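Local coordinates for protein glutathione synthetase-like effector 30 (Gpa-GSS30-apo) (PDB 5OET) that belongs to the eukaryotic glutathione synthetase family and probably acts as a secreted effector of a plant-parasitic nematode, evolved from a housekeeping ATP-dependent ligase, at residues 51-56 and 204-209; 430-433 and 439-442. All coordinates share one frame; numbering follows the deposited sequence.

In the fold
The two contacts lie far apart in the chain, their centres 48 Å from each other and their nearest atoms about 34 Å. Contact 1 comes first in sequence and is closed before contact 2 opens. It joins helix 44-59 to helix 196-210 through segments 51-56 and 204-209, which are 148 residues apart, on a side of the molecule that also meets the second subunit. Contact 2 is local, linking helix 427-434 to the short helix 437-440 before strand 443-447 of the four-stranded antiparallel sheet. One therefore ties distant parts of the sequence together near the dimer interface, while the other lies at the surface, in the part of the fold that carries the magnesium ion.

Contact 1: residues 51-56 and 204-209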
loop_
_atom_site.group_PDB
_atom_site.type_symbol
_atom_site.label_atom_id
_atom_site.label_comp_id
_atom_site.label_asym_id
_atom_site.label_seq_id
_atom_site.Cartn_x
_atom_site.Cartn_y
_atom_site.Cartn_z
ATOM N N SER A 51 -3.465 -17.375 -2.004
ATOM C CA SER A 51 -3.310 -16.766 -0.684
ATOM C C SER A 51 -2.125 -15.831 -0.609
ATOM O O SER A 51 -2.252 -14.720 -0.115
ATOM C CB SER A 51 -3.104 -17.828 0.394
ATOM O OG SER A 51 -4.350 -18.325 0.778
ATOM N N LEU A 52 -0.965 -16.317 -1.048
ATOM C CA LEU A 52 0.258 -15.518 -1.009
ATOM C C LEU A 52 0.148 -14.282 -1.896
ATOM O O LEU A 52 0.586 -13.212 -1.516
ATOM C CB LEU A 52 1.467 -16.342 -1.415
ATOM C CG LEU A 52 1.798 -17.486 -0.473
ATOM C CD1 LEU A 52 2.937 -18.302 -1.057
ATOM C CD2 LEU A 52 2.159 -17.011 0.926
ATOM N N ASP A 53 -0.465 -14.454 -3.060
ATOM C CA ASP A 53 -0.761 -13.373 -3.978
ATOM C C ASP A 53 -1.659 -12.331 -3.348
ATOM O O ASP A 53 -1.388 -11.147 -3.449
ATOM C CB ASP A 53 -1.414 -13.921 -5.254
ATOM C CG ASP A 53 -2.054 -12.822 -6.110
ATOM O OD1 ASP A 53 -3.119 -12.287 -5.728
ATOM O OD2 ASP A 53 -1.502 -12.479 -7.181
ATOM N N ALA A 54 -2.754 -12.770 -2.748
ATOM C CA ALA A 54 -3.695 -11.848 -2.099
ATOM C C ALA A 54 -2.987 -11.080 -1.005
ATOM O O ALA A 54 -3.043 -9.857 -0.966
ATOM C CB ALA A 54 -4.889 -12.607 -1.517
ATOM N N LYS A 55 -2.305 -11.816 -0.140
ATOM C CA LYS A 55 -1.539 -11.232 0.951
ATOM C C LYS A 55 -0.491 -10.231 0.428
ATOM O O LYS A 55 -0.390 -9.140 0.956
ATOM C CB LYS A 55 -0.927 -12.340 1.851
ATOM C CG LYS A 55 0.533 -12.188 2.242
ATOM C CD LYS A 55 1.243 -13.528 2.367
ATOM C CE LYS A 55 2.565 -13.548 1.592
ATOM N NZ LYS A 55 3.580 -12.591 2.086
ATOM N N ASP A 56 0.267 -10.584 -0.605
ATOM C CA ASP A 56 1.245 -9.650 -1.165
ATOM C C ASP A 56 0.638 -8.433 -1.841
ATOM O O ASP A 56 1.261 -7.397 -1.873
ATOM C CB ASP A 56 2.200 -10.362 -2.124
ATOM C CG ASP A 56 3.218 -11.238 -1.392
ATOM O OD1 ASP A 56 3.345 -11.060 -0.157
ATOM O OD2 ASP A 56 3.874 -12.103 -2.040
ATOM N N HIS A 204 -10.592 -7.973 -3.797
ATOM C CA HIS A 204 -11.499 -9.050 -4.148
ATOM C C HIS A 204 -12.018 -8.973 -5.563
ATOM O O HIS A 204 -12.294 -10.008 -6.147
ATOM C CB HIS A 204 -12.664 -9.115 -3.164
ATOM C CG HIS A 204 -12.304 -9.716 -1.853
ATOM N ND1 HIS A 204 -13.145 -9.675 -0.762
ATOM C CD2 HIS A 204 -11.199 -10.383 -1.451
ATOM C CE1 HIS A 204 -12.572 -10.297 0.252
ATOM N NE2 HIS A 204 -11.387 -10.732 -0.139
ATOM N N ARG A 205 -12.165 -7.773 -6.121
ATOM C CA ARG A 205 -12.538 -7.656 -7.536
ATOM C C ARG A 205 -11.430 -8.254 -8.416
ATOM O O ARG A 205 -11.695 -8.868 -9.441
ATOM C CB ARG A 205 -12.811 -6.207 -7.912
ATOM C CG ARG A 205 -13.475 -6.019 -9.279
ATOM C CD ARG A 205 -13.545 -4.549 -9.720
ATOM N NE ARG A 205 -13.963 -3.679 -8.609
ATOM C CZ ARG A 205 -15.219 -3.419 -8.254
ATOM N NH1 ARG A 205 -16.262 -3.927 -8.925
ATOM N NH2 ARG A 205 -15.442 -2.635 -7.203
ATOM N N ARG A 206 -10.194 -8.090 -7.960
ATOM C CA ARG A 206 -9.027 -8.583 -8.642
ATOM C C ARG A 206 -8.930 -10.110 -8.571
ATOM O O ARG A 206 -8.685 -10.742 -9.587
ATOM C CB ARG A 206 -7.776 -7.911 -8.055
ATOM C CG ARG A 206 -6.477 -8.228 -8.771
ATOM C CD ARG A 206 -5.274 -7.677 -8.009
ATOM N NE ARG A 206 -4.095 -8.475 -8.358
ATOM C CZ ARG A 206 -3.664 -9.565 -7.711
ATOM N NH1 ARG A 206 -4.256 -10.015 -6.593
ATOM N NH2 ARG A 206 -2.593 -10.193 -8.177
ATOM N N MET A 207 -9.120 -10.691 -7.389
ATOM C CA MET A 207 -9.087 -12.157 -7.227
ATOM C C MET A 207 -10.146 -12.861 -8.071
ATOM O O MET A 207 -9.866 -13.846 -8.765
ATOM C CB MET A 207 -9.319 -12.579 -5.767
ATOM C CG MET A 207 -8.362 -12.012 -4.743
ATOM S SD MET A 207 -6.648 -12.245 -5.212
ATOM C CE MET A 207 -6.448 -13.989 -4.852
ATOM N N VAL A 208 -11.369 -12.357 -7.976
ATOM C CA VAL A 208 -12.509 -12.868 -8.723
ATOM C C VAL A 208 -12.239 -12.785 -10.227
ATOM O O VAL A 208 -12.248 -13.783 -10.910
ATOM C CB VAL A 208 -13.766 -12.078 -8.330
ATOM C CG1 VAL A 208 -14.889 -12.246 -9.335
ATOM C CG2 VAL A 208 -14.215 -12.488 -6.940
ATOM N N SER A 209 -11.975 -11.578 -10.708
ATOM C CA SER A 209 -11.553 -11.321 -12.090
ATOM C C SER A 209 -10.374 -12.180 -12.581
ATOM O O SER A 209 -10.390 -12.648 -13.705
ATOM C CB SER A 209 -11.184 -9.832 -12.227
ATOM O OG SER A 209 -10.703 -9.536 -13.521
#
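Asp53 and Arg206 reach each other because both side chains leave their helices with CG trans to the backbone N (chi1 166° for Asp53), and the arginine then stays extended from CG to NE. They come from opposite directions and meet edge to edge, the carboxylate and guanidinium planes only 8° apart. The grip is end-on and two-pronged: Arg206 NH1 donates to Asp53 OD1 at 2.7 Å, and Arg206 NH2 to Asp53 OD2, also at 2.7 Å. Both bonds are nearly straight, and each oxygen offers its syn lone pair, so the pair of bonds fixes the rotation of both flat groups. The remaining nitrogen, Arg206 NE, forms a salt bridge with Glu270 of the second subunit. One guanidinium thus serves two carboxylates, which would be expected to favour their ionised forms.

Beside the salt bridge Met207 is bent at chi2 and chi3, which carries its sulfur and methyl across to helix 44-59. Its CE packs against Ala54 CB at 3.9 Å, the apolar part of the contact, and its SD lies 3.6 Å from Asp53 OD1. Ala54 and Met207 are also the residues whose CA atoms come nearest, with 7.4 Å between Ala54 CA and Met207 CA. Arg263 of the second subunit packs on Asp53 and forms a salt bridge with Asp56, adding to the charged network.

The helix segments run roughly antiparallel, at 151°, with their axes 11.0 Å apart at closest approach. The arrangement is that of an antiparallel helix pair, a small buried alanine-methionine contact edged by a bidentate salt bridge, here at the subunit interface of a dimer with the glutathione synthetase fold.

Contact 2: residues 430-433 and 439-442; sequences KKLK and DRDF
Two short successive helices joined by a tight connection in the glutathione synthetase fold bring Arg440 back to the backbone of Leu432, the arginine side chain bridging from helix 437-440 to helix 427-434. The two segments are separated by five residues, and beyond them the chain passes into strand 443-447 of the four-stranded antiparallel sheet. Glu426, just ahead of the first helix, is a ligand of the bound magnesium ion together with His406, but the contact itself stands apart from that site: the side chain of Leu432 is about 14 Å from the metal.

The guanidinium presents its edge to the carbonyl oxygen of Leu432. Arg440 NH1 donates the main bond to Leu432 O, 2.8 Å long and almost straight at 173°. This bond lies in both the carbonyl plane and the guanidinium plane, while the two flat groups stand roughly perpendicular, turned about it. The bend in the arginine chain at chi3 (140°) swings this end across the gap between the two backbones, whose nearest CA atoms, those of Leu432 and Arg440, are 8.5 Å apart.

Apolar contact is slight. Leu432 CD2 lies to one face of the guanidinium, 4.4 Å from Arg440 NH2, a loose contact, and both side chains also touch Ile387, which joins them from a neighbouring loop. Arg440 touches Met435 in the connection as well. Lys431 and Asp439 carry opposite charges, but Lys431 NZ and Asp439 OD2 remain 5.1 Å apart, giving at most a longer-range attraction. A second, weak hydrogen bond completes the fork on the same oxygen: Arg440 NH2 reaches Leu432 O at 3.4 Å, with an N-H...O angle of only 132°.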
loop_
_atom_site.group_PDB
_atom_site.type_symbol
_atom_site.label_atom_id
_atom_site.label_comp_id
_atom_site.label_asym_id
_atom_site.label_seq_id
_atom_site.Cartn_x
_atom_site.Cartn_y
_atom_site.Cartn_z
ATOM N N LYS A 430 -32.178 -18.697 34.658
ATOM C CA LYS A 430 -31.314 -18.756 35.837
ATOM C C LYS A 430 -30.841 -17.379 36.297
ATOM O O LYS A 430 -30.955 -17.045 37.473
ATOM C CB LYS A 430 -30.084 -19.647 35.567
ATOM C CG LYS A 430 -30.358 -21.164 35.463
ATOM C CD LYS A 430 -31.448 -21.716 36.387
ATOM C CE LYS A 430 -31.165 -21.503 37.869
ATOM N NZ LYS A 430 -30.191 -22.504 38.376
ATOM N N LYS A 431 -30.306 -16.601 35.366
ATOM C CA LYS A 431 -29.812 -15.268 35.704
ATOM C C LYS A 431 -30.931 -14.278 35.991
ATOM O O LYS A 431 -30.719 -13.379 36.787
ATOM C CB LYS A 431 -28.841 -14.687 34.670
ATOM C CG LYS A 431 -27.778 -13.826 35.364
ATOM C CD LYS A 431 -27.548 -12.450 34.770
ATOM C CE LYS A 431 -26.391 -11.770 35.523
ATOM N NZ LYS A 431 -25.900 -10.455 34.996
ATOM N N LEU A 432 -32.133 -14.455 35.418
ATOM C CA LEU A 432 -33.260 -13.545 35.704
ATOM C C LEU A 432 -33.678 -13.561 37.162
ATOM O O LEU A 432 -33.859 -12.501 37.761
ATOM C CB LEU A 432 -34.471 -13.826 34.805
ATOM C CG LEU A 432 -34.431 -13.211 33.401
ATOM C CD1 LEU A 432 -35.497 -13.810 32.499
ATOM C CD2 LEU A 432 -34.585 -11.705 33.450
ATOM N N LYS A 433 -33.798 -14.746 37.739
ATOM C CA LYS A 433 -34.205 -14.880 39.141
ATOM C C LYS A 433 -33.068 -14.496 40.109
ATOM O O LYS A 433 -33.278 -13.753 41.067
ATOM C CB LYS A 433 -34.646 -16.310 39.417
ATOM C CG LYS A 433 -35.812 -16.803 38.569
ATOM C CD LYS A 433 -36.345 -18.140 39.084
ATOM C CE LYS A 433 -36.711 -19.128 37.972
ATOM N NZ LYS A 433 -37.569 -18.542 36.908
ATOM N N ASP A 439 -28.725 -4.539 38.963
ATOM C CA ASP A 439 -28.248 -5.024 37.656
ATOM C C ASP A 439 -29.317 -5.036 36.535
ATOM O O ASP A 439 -28.954 -4.914 35.374
ATOM C CB ASP A 439 -27.634 -6.428 37.780
ATOM C CG ASP A 439 -26.114 -6.415 38.023
ATOM O OD1 ASP A 439 -25.379 -5.668 37.333
ATOM O OD2 ASP A 439 -25.662 -7.199 38.874
ATOM N N ARG A 440 -30.592 -5.186 36.895
ATOM C CA ARG A 440 -31.694 -5.221 35.924
ATOM C C ARG A 440 -31.711 -4.056 34.935
ATOM O O ARG A 440 -32.035 -4.249 33.760
ATOM C CB ARG A 440 -33.063 -5.310 36.621
ATOM C CG ARG A 440 -33.454 -6.735 36.959
ATOM C CD ARG A 440 -34.698 -6.849 37.834
ATOM N NE ARG A 440 -35.608 -7.946 37.477
ATOM C CZ ARG A 440 -35.328 -9.254 37.497
ATOM N NH1 ARG A 440 -34.131 -9.724 37.839
ATOM N NH2 ARG A 440 -36.268 -10.124 37.155
ATOM N N ASP A 441 -31.332 -2.860 35.386
ATOM C CA ASP A 441 -31.333 -1.685 34.510
ATOM C C ASP A 441 -30.178 -1.642 33.489
ATOM O O ASP A 441 -30.136 -0.719 32.676
ATOM C CB ASP A 441 -31.342 -0.389 35.345
ATOM C CG ASP A 441 -32.535 -0.311 36.315
ATOM O OD1 ASP A 441 -33.634 -0.782 35.947
ATOM O OD2 ASP A 441 -32.370 0.214 37.442
ATOM N N PHE A 442 -29.260 -2.622 33.524
ATOM C CA PHE A 442 -28.100 -2.687 32.605
ATOM C C PHE A 442 -28.162 -3.801 31.560
ATOM O O PHE A 442 -27.199 -3.991 30.814
ATOM C CB PHE A 442 -26.789 -2.817 33.423
ATOM C CG PHE A 442 -26.479 -1.596 34.251
ATOM C CD1 PHE A 442 -27.114 -1.405 35.486
ATOM C CD2 PHE A 442 -25.612 -0.592 33.773
ATOM C CE1 PHE A 442 -26.880 -0.256 36.237
ATOM C CE2 PHE A 442 -25.385 0.561 34.524
ATOM C CZ PHE A 442 -26.011 0.724 35.755
#